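Local coordinates for bartonella effector protein (Bep) substrate of VirB T4SS (Bartonella clarridgeiae, PDB 4YK2) that is a type IV secretion effector whose BID domain, the part described here, probably serves as the signal for its translocation through the VirB system, at residues A[53-56]-A[57-60]; A[79-82]-A[83-87]; A[93-96]-A[97-101]; A[114-117]-A[118-122]. One frame throughout, in Å; residues are numbered along the deposited sequence. Where two conformers were deposited one is given.

Interaction 1 of 4, residues A[53-56]-A[57-60]; sequences NQLA and NQLS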
# COMPACT_ATOMS: atom_id res chain seq x y z
N ASN A 53 7.16 -4.13 5.44
CA ASN A 53 6.60 -3.10 6.30
C ASN A 53 7.20 -1.71 6.06
O ASN A 53 7.16 -0.86 6.94
CB ASN A 53 6.78 -3.49 7.77
CG ASN A 53 6.05 -4.78 8.11
OD1 ASN A 53 4.88 -4.95 7.78
ND2 ASN A 53 6.76 -5.70 8.73
N GLN A 54 7.74 -1.49 4.86
CA GLN A 54 8.41 -0.22 4.55
C GLN A 54 7.53 1.01 4.83
O GLN A 54 7.98 2.02 5.39
CB GLN A 54 8.86 -0.19 3.07
CG GLN A 54 9.78 0.99 2.74
CD GLN A 54 11.11 0.85 3.45
OE1 GLN A 54 11.82 -0.12 3.26
NE2 GLN A 54 11.41 1.80 4.33
N LEU A 55 6.25 0.91 4.48
CA LEU A 55 5.35 2.05 4.57
C LEU A 55 4.43 2.00 5.79
O LEU A 55 3.36 2.61 5.77
CB LEU A 55 4.51 2.16 3.31
CG LEU A 55 5.28 2.24 2.00
CD1 LEU A 55 4.31 2.21 0.82
CD2 LEU A 55 6.23 3.48 1.92
N ALA A 56 4.85 1.29 6.84
CA ALA A 56 4.04 1.19 8.07
C ALA A 56 3.59 2.57 8.59
O ALA A 56 2.43 2.75 8.96
CB ALA A 56 4.83 0.45 9.18
N ASN A 57 4.50 3.54 8.61
CA ASN A 57 4.14 4.88 9.06
C ASN A 57 2.98 5.44 8.24
O ASN A 57 1.99 5.92 8.79
CB ASN A 57 5.33 5.85 8.97
CG ASN A 57 6.43 5.53 9.97
OD1 ASN A 57 6.25 4.74 10.89
ND2 ASN A 57 7.57 6.17 9.80
N GLN A 58 3.13 5.37 6.92
CA GLN A 58 2.15 5.95 6.01
C GLN A 58 0.80 5.23 6.11
O GLN A 58 -0.25 5.86 5.98
CB GLN A 58 2.66 5.91 4.57
CG GLN A 58 3.72 6.98 4.24
CD GLN A 58 5.08 6.69 4.88
OE1 GLN A 58 5.42 5.54 5.16
NE2 GLN A 58 5.83 7.74 5.15
N LEU A 59 0.84 3.92 6.29
CA LEU A 59 -0.41 3.15 6.42
C LEU A 59 -1.19 3.55 7.67
O LEU A 59 -2.42 3.70 7.63
CB LEU A 59 -0.11 1.64 6.44
CG LEU A 59 0.51 1.18 5.12
CD1 LEU A 59 1.08 -0.23 5.20
CD2 LEU A 59 -0.54 1.29 4.01
N SER A 60 -0.49 3.74 8.78
CA SER A 60 -1.15 4.13 10.02
C SER A 60 -1.66 5.57 9.93
O SER A 60 -2.69 5.92 10.53
CB SER A 60 -0.21 3.95 11.20
OG SER A 60 -0.09 2.57 11.54
O HOH W 1 7.27 3.26 7.85
O HOH W 2 7.99 5.29 5.33
O HOH W 3 0.89 0.28 9.75

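Interaction 2 of 4, residues A[79-82]-A[83-87]; sequences SPES and FAKLA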
# COMPACT_ATOMS: atom_id res chain seq x y z
N SER A 79 7.68 9.64 -7.04
CA SER A 79 8.98 9.69 -6.37
C SER A 79 9.09 8.61 -5.30
O SER A 79 9.30 8.91 -4.12
CB SER A 79 9.23 11.06 -5.72
OG SER A 79 8.98 12.13 -6.61
N PRO A 80 8.96 7.33 -5.70
CA PRO A 80 8.97 6.26 -4.70
C PRO A 80 10.23 6.20 -3.84
O PRO A 80 10.14 5.78 -2.69
CB PRO A 80 8.84 4.99 -5.55
CG PRO A 80 9.30 5.39 -6.90
CD PRO A 80 8.80 6.79 -7.06
N GLU A 81 11.38 6.62 -4.37
CA GLU A 81 12.60 6.51 -3.57
C GLU A 81 12.67 7.62 -2.50
O GLU A 81 13.57 7.63 -1.68
CB GLU A 81 13.85 6.46 -4.48
CG GLU A 81 14.02 5.05 -5.12
CD GLU A 81 15.33 4.82 -5.88
OE1 GLU A 81 15.75 5.72 -6.65
OE2 GLU A 81 15.93 3.71 -5.73
N SER A 82 11.68 8.50 -2.46
CA SER A 82 11.48 9.37 -1.30
C SER A 82 11.26 8.54 -0.04
O SER A 82 11.66 8.94 1.05
CB SER A 82 10.27 10.30 -1.49
OG SER A 82 10.55 11.30 -2.44
N PHE A 83 10.60 7.39 -0.17
CA PHE A 83 10.31 6.57 1.00
C PHE A 83 11.50 5.68 1.38
O PHE A 83 11.84 5.54 2.56
CB PHE A 83 9.04 5.71 0.75
CG PHE A 83 7.79 6.53 0.56
CD1 PHE A 83 7.27 7.28 1.61
CD2 PHE A 83 7.14 6.55 -0.66
CE1 PHE A 83 6.13 8.04 1.44
CE2 PHE A 83 5.98 7.29 -0.83
CZ PHE A 83 5.47 8.04 0.21
N ALA A 84 12.12 5.06 0.38
CA ALA A 84 13.27 4.20 0.59
C ALA A 84 13.84 3.86 -0.78
O ALA A 84 13.16 4.02 -1.79
CB ALA A 84 12.89 2.91 1.33
N LYS A 85 15.08 3.39 -0.81
CA LYS A 85 15.67 2.89 -2.05
C LYS A 85 14.84 1.72 -2.59
O LYS A 85 14.38 0.89 -1.81
CB LYS A 85 17.12 2.46 -1.82
CG LYS A 85 17.82 1.98 -3.07
CD LYS A 85 19.33 1.94 -2.88
CE LYS A 85 19.76 0.59 -2.35
NZ LYS A 85 19.51 -0.47 -3.36
N LEU A 86 14.64 1.67 -3.90
CA LEU A 86 13.92 0.54 -4.49
C LEU A 86 14.75 -0.73 -4.39
O LEU A 86 15.99 -0.67 -4.37
CB LEU A 86 13.57 0.81 -5.95
CG LEU A 86 12.65 2.00 -6.25
CD1 LEU A 86 12.40 2.08 -7.74
CD2 LEU A 86 11.35 1.87 -5.49
N ALA A 87 14.09 -1.88 -4.33
CA ALA A 87 14.78 -3.16 -4.33
C ALA A 87 15.57 -3.32 -5.62
O ALA A 87 15.25 -2.68 -6.63
CB ALA A 87 13.80 -4.31 -4.17

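Interaction 3 of 4, residues A[93-96]-A[97-101]; sequences GIKN and SKRKQ. With SO4 (sulfate ion), chain D; SO4 (sulfate ion), chain C.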
# COMPACT_ATOMS: atom_id res chain seq x y z
N GLY A 93 22.83 3.38 -15.10
CA GLY A 93 21.60 3.42 -15.87
C GLY A 93 21.00 2.08 -16.23
O GLY A 93 19.87 2.01 -16.73
N ILE A 94 21.73 1.00 -15.98
CA ILE A 94 21.24 -0.34 -16.27
C ILE A 94 20.57 -0.96 -15.03
O ILE A 94 21.24 -1.28 -14.05
CB ILE A 94 22.35 -1.26 -16.77
CG1 ILE A 94 23.05 -0.65 -17.97
CG2 ILE A 94 21.78 -2.62 -17.12
CD1 ILE A 94 22.15 -0.47 -19.17
N LYS A 95 19.26 -1.12 -15.10
CA LYS A 95 18.49 -1.72 -14.01
C LYS A 95 18.59 -3.24 -14.04
O LYS A 95 18.32 -3.84 -15.08
CB LYS A 95 17.01 -1.31 -14.12
CG LYS A 95 16.77 0.19 -14.16
CD LYS A 95 15.34 0.50 -14.61
CE LYS A 95 15.05 1.99 -14.58
NZ LYS A 95 13.70 2.28 -15.16
N ASN A 96 18.95 -3.87 -12.93
CA ASN A 96 18.95 -5.34 -12.92
C ASN A 96 17.52 -5.85 -12.76
O ASN A 96 16.57 -5.07 -12.69
CB ASN A 96 19.89 -5.91 -11.83
CG ASN A 96 19.42 -5.66 -10.41
OD1 ASN A 96 18.40 -5.00 -10.16
ND2 ASN A 96 20.17 -6.20 -9.46
N SER A 97 17.36 -7.17 -12.75
CA SER A 97 16.02 -7.76 -12.84
C SER A 97 15.16 -7.46 -11.62
O SER A 97 13.96 -7.21 -11.73
CB SER A 97 16.13 -9.28 -13.04
OG SER A 97 14.85 -9.87 -13.06
N LYS A 98 15.79 -7.48 -10.45
CA LYS A 98 15.11 -7.17 -9.21
C LYS A 98 14.57 -5.74 -9.22
O LYS A 98 13.46 -5.47 -8.78
CB LYS A 98 16.05 -7.38 -8.02
CG LYS A 98 15.36 -7.78 -6.74
CD LYS A 98 16.37 -8.21 -5.69
CE LYS A 98 15.68 -8.70 -4.43
NZ LYS A 98 16.65 -9.18 -3.40
N ARG A 99 15.36 -4.81 -9.76
CA ARG A 99 14.93 -3.42 -9.85
C ARG A 99 13.76 -3.27 -10.82
O ARG A 99 12.82 -2.52 -10.56
CB ARG A 99 16.08 -2.52 -10.29
CG ARG A 99 15.67 -1.07 -10.51
CD ARG A 99 15.10 -0.44 -9.23
NE ARG A 99 16.04 -0.50 -8.11
CZ ARG A 99 16.94 0.44 -7.82
NH1 ARG A 99 17.05 1.53 -8.58
NH2 ARG A 99 17.75 0.29 -6.78
N LYS A 100 13.82 -3.98 -11.94
CA LYS A 100 12.75 -3.92 -12.92
C LYS A 100 11.45 -4.46 -12.33
O LYS A 100 10.40 -3.86 -12.52
CB LYS A 100 13.14 -4.68 -14.20
CG LYS A 100 14.29 -4.01 -14.96
CD LYS A 100 14.51 -4.64 -16.34
CE LYS A 100 15.54 -3.85 -17.15
NZ LYS A 100 15.72 -4.39 -18.53
N GLN A 101 11.52 -5.56 -11.58
CA GLN A 101 10.32 -6.07 -10.91
C GLN A 101 9.80 -5.09 -9.86
O GLN A 101 8.59 -4.95 -9.71
CB GLN A 101 10.58 -7.43 -10.25
CG GLN A 101 10.67 -8.59 -11.24
CD GLN A 101 9.51 -8.63 -12.23
OE1 GLN A 101 9.70 -8.46 -13.44
NE2 GLN A 101 8.30 -8.84 -11.71
S SO4 D . 20.18 -9.65 -13.41
O1 SO4 D . 19.47 -10.90 -13.61
O2 SO4 D . 19.38 -8.54 -13.93
O3 SO4 D . 20.41 -9.45 -11.98
O4 SO4 D . 21.46 -9.68 -14.10
S SO4 C . 20.36 -6.57 -5.75
O1 SO4 C . 19.56 -7.48 -6.56
O2 SO4 C . 19.62 -6.22 -4.53
O3 SO4 C . 20.65 -5.35 -6.51
O4 SO4 C . 21.61 -7.22 -5.39

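Interaction 4 of 4, residues A[114-117]-A[118-122]; sequences HKYA and DAVEN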
# COMPACT_ATOMS: atom_id res chain seq x y z
N HIS A 114 -4.95 2.48 -2.20
CA HIS A 114 -6.24 3.14 -2.43
C HIS A 114 -7.39 2.26 -1.95
O HIS A 114 -8.34 2.75 -1.34
CB HIS A 114 -6.43 3.49 -3.91
CG HIS A 114 -5.82 4.80 -4.32
ND1 HIS A 114 -6.36 6.02 -3.96
CD2 HIS A 114 -4.72 5.08 -5.06
CE1 HIS A 114 -5.61 6.99 -4.46
NE2 HIS A 114 -4.61 6.44 -5.14
N LYS A 115 -7.32 0.96 -2.22
CA LYS A 115 -8.35 0.02 -1.75
C LYS A 115 -8.39 -0.06 -0.23
O LYS A 115 -9.47 -0.08 0.37
CB LYS A 115 -8.12 -1.37 -2.34
CG LYS A 115 -8.45 -1.47 -3.81
CD LYS A 115 -8.31 -2.89 -4.32
CE LYS A 115 -8.51 -2.94 -5.83
NZ LYS A 115 -7.98 -4.19 -6.43
N TYR A 116 -7.22 -0.11 0.40
CA TYR A 116 -7.10 -0.08 1.85
C TYR A 116 -7.77 1.17 2.42
O TYR A 116 -8.61 1.10 3.32
CB TYR A 116 -5.62 -0.15 2.26
CG TYR A 116 -5.36 0.07 3.73
CD1 TYR A 116 -5.49 -0.96 4.65
CD2 TYR A 116 -4.95 1.32 4.19
CE1 TYR A 116 -5.25 -0.75 5.98
CE2 TYR A 116 -4.70 1.53 5.53
CZ TYR A 116 -4.85 0.49 6.42
OH TYR A 116 -4.60 0.71 7.74
N ALA A 117 -7.42 2.33 1.86
CA ALA A 117 -8.00 3.60 2.29
C ALA A 117 -9.51 3.65 2.13
O ALA A 117 -10.21 4.16 3.00
CB ALA A 117 -7.38 4.75 1.53
N ASP A 118 -10.02 3.13 1.01
CA ASP A 118 -11.45 3.08 0.76
C ASP A 118 -12.16 2.21 1.78
O ASP A 118 -13.25 2.54 2.25
CB ASP A 118 -11.76 2.54 -0.64
CG ASP A 118 -11.45 3.55 -1.74
OD1 ASP A 118 -11.17 4.72 -1.43
OD2 ASP A 118 -11.50 3.16 -2.93
N ALA A 119 -11.53 1.08 2.13
CA ALA A 119 -12.13 0.14 3.07
C ALA A 119 -12.15 0.75 4.46
O ALA A 119 -13.13 0.61 5.19
CB ALA A 119 -11.38 -1.18 3.07
N VAL A 120 -11.07 1.43 4.83
CA VAL A 120 -11.01 2.12 6.11
C VAL A 120 -12.05 3.24 6.15
O VAL A 120 -12.80 3.37 7.13
CB VAL A 120 -9.60 2.69 6.38
CG1 VAL A 120 -9.61 3.55 7.63
CG2 VAL A 120 -8.57 1.57 6.50
N GLU A 121 -12.10 4.03 5.09
CA GLU A 121 -13.05 5.14 4.99
C GLU A 121 -14.49 4.64 5.08
O GLU A 121 -15.35 5.31 5.65
CB GLU A 121 -12.84 5.89 3.67
CG GLU A 121 -13.73 7.10 3.48
CD GLU A 121 -13.07 8.38 3.93
OE1 GLU A 121 -13.56 8.98 4.91
OE2 GLU A 121 -12.07 8.79 3.30
N ASN A 122 -14.75 3.47 4.53
CA ASN A 122 -16.10 2.92 4.54
C ASN A 122 -16.46 2.39 5.92
O ASN A 122 -17.61 2.48 6.34
CB ASN A 122 -16.25 1.81 3.50
CG ASN A 122 -17.57 1.05 3.65
OD1 ASN A 122 -18.62 1.51 3.19
ND2 ASN A 122 -17.52 -0.10 4.31

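Interaction 1 of 4, residues A[53-56]-A[57-60]
Gln58 folds its amide back across Leu55, the two side chains meeting at a slant, with OE1 of Gln58 only 3.5 Å from CA of Leu55 and 3.9 Å from CD2 of the same leucine. A bend at chi2 (72°) is what brings the amide back toward the start of the helix. Leu59 rests on the backbone of the same residue: its CG lies 3.3 Å from O of Leu55. That carbonyl also receives the amide of Leu59, N to O 2.9 Å. One residue further, Ser60 N reaches Ala56 O at 3.1 Å, and the helix is under way. Before it, a type I turn from Asn53 to Ala56 is closed by the bond from Ala56 N to Asn53 O.

Water completes the junction. One molecule donates to Gln54 O and accepts from Asn57 N at 2.9 Å, so an amide of the first helical turn is met by solvent. A second donates to Gln58 OE1 at 2.6 Å and, over a longer distance, to the same Gln54 carbonyl, which probably helps hold the bent amide in place. A third links Ala56 O with the hydroxyl of Ser60. On the inner side, Leu55 and Gln58 lean on Phe83, while Leu59 touches Ile41 of helix 21-49. With Leu55 at the N-cap, this is a helix start served by a beta turn and bridging waters, here opening helix 56-64 of the four-helix bundle of the BID domain.

Interaction 2 of 4, residues A[79-82]-A[83-87]
Phe83 turns its amide back to Pro80, N to O 3.0 Å, an i to i+3 bond of the 3-10 kind. The benzyl group rises beside the same carbonyl, CB of Phe83 lying 3.6 Å from O of Pro80. With CG anti to its carbonyl carbon (chi1 -64°), the ring is carried off toward Thr75 and Leu76 of helix 69-78 and Phe49 of helix 21-49.

Ala84 contributes through its backbone. Its carbonyl faces the alpha carbon of Glu81 in a CA-H...O contact, CA of Glu81 to O of Ala84 3.1 Å. Upstream, residues 80-82 form a single 3-10 turn tied by the bond from Ser82 N to Ser79 O, which a weak bond from the Ser82 hydroxyl to that same oxygen supplements. Such a short 3-10 turn lets the chain leave helix 69-78 and reverse toward the extended part that precedes strand 90-91.

Lys85 runs alongside Glu81 and points the same way, yet only its aliphatic part comes near: NZ stays 6.0 Å from OE2 of Glu81. Leu86 is held through its backbone as well. Its amide gives a nearly straight bond (171°) to Glu81 OE2, N to O 3.0 Å, on the lone pair that faces away from the other carboxylate oxygen. Glu81 was modelled in two conformers, and the bond is described for one of them, so its permanence is doubtful. The Leu86 side chain crosses Glu81 at about a right angle, CG to CG 3.5 Å, and its CD2 methyl rests 4.0 Å from CB of Pro80. Ala87 then pairs through its backbone with Val48.

Interaction 3 of 4, residues A[93-96]-A[97-101]
Asn96 and Arg99 meet through a side-chain capping bond: Asn96 OD1 accepts the amide of Arg99, N to O 3.1 Å, from a donor tilted 29° off the amide plane. Placing CG between its own backbone N and carbonyl carbon (chi1 69°) swings the carboxamide over the helix start. OD1 accepts a second bond, from Ser89 N, so one oxygen ties the residue just ahead of strand 90-91 to the cap. The Asn96 backbone carbonyl meanwhile takes Lys100 N at 3.1 Å. This is a classical asparagine N-cap, here opening helix 97-103 directly after the two-stranded hairpin of 90-91 and 94-95.

Anions occupy the same end. Asn96 ND2 donates to two oxygens of one sulfate, the nearer, O3, at 3.1 Å, while Ser97 N reaches O2 of another at 2.7 Å, where the helix dipole would probably favour an anion. Ser89 OG also bonds a sulfate. Both ions probably come from the crystallisation liquor.

Aliphatic contacts supply the rest. Lys95 crosses Arg99 at about a right angle, CB of Lys95 lying 3.9 Å from CG of Arg99, and it also touches CG of Lys100. The charged ends part company: Lys95 NZ forms a salt bridge with Glu103, and Arg99 NE bonds Ala87 O.

Interaction 4 of 4, residues A[114-117]-A[118-122]
Val120 lays its CG2 methyl over one face of the Tyr116 ring, 4.0 Å from the ring centroid and 14° off the normal, a CH-pi contact. The methyl sits slightly toward the rim, nearest to CZ at 3.9 Å. The same methyl also presses on the backbone, CG2 of Val120 lying 3.2 Å from O of Tyr116. That oxygen receives the Val120 amide, N to O 2.9 Å, so two consecutive turns are joined by both backbone and side chain on this buried strip. Ala117, likewise buried, packs its methyl against Ile62 and Thr69.

The outer side is looser. Asp118 donates its backbone N to His114 O at 2.9 Å; its carboxylate lies close to that carbonyl without a hydrogen bond, and OD1 stays 5.6 Å from ND1 of His114. Lys115 and Glu121 are exposed and join the contact chiefly through the main-chain bonds Ala119 N to Lys115 O and Glu121 N to Ala117 O, the latter at 2.8 Å. Within the bundle, this turn pair of helix 106-123 is packed on three others: Ala119 meets Ser33 and Ile34 of helix 21-49, Tyr116 and Val120 lean on His63 of helix 56-64, and His114 and Ala117 border Thr69 of helix 69-78.

In the fold
Following the chain, helix 21-49 leads into interaction 1, where the loop ends and helix 56-64 begins. After helix 69-78, interaction 2 turns the chain back, and Phe83 and Ala84 pack on Gln54, Leu55 and Gln58, tying that loop to the start of helix 56-64. Interaction 3 runs from the second hairpin strand into helix 97-103; Arg99 reaches back to 86-87, joining what is probably the hook to the loop that leads out of the bundle. Interaction 4 lies within helix 106-123, its centre about 31 Å from that of interaction 3, yet Tyr116 comes near Leu59 of interaction 1. All four are local and run in series, none nesting or crossing another.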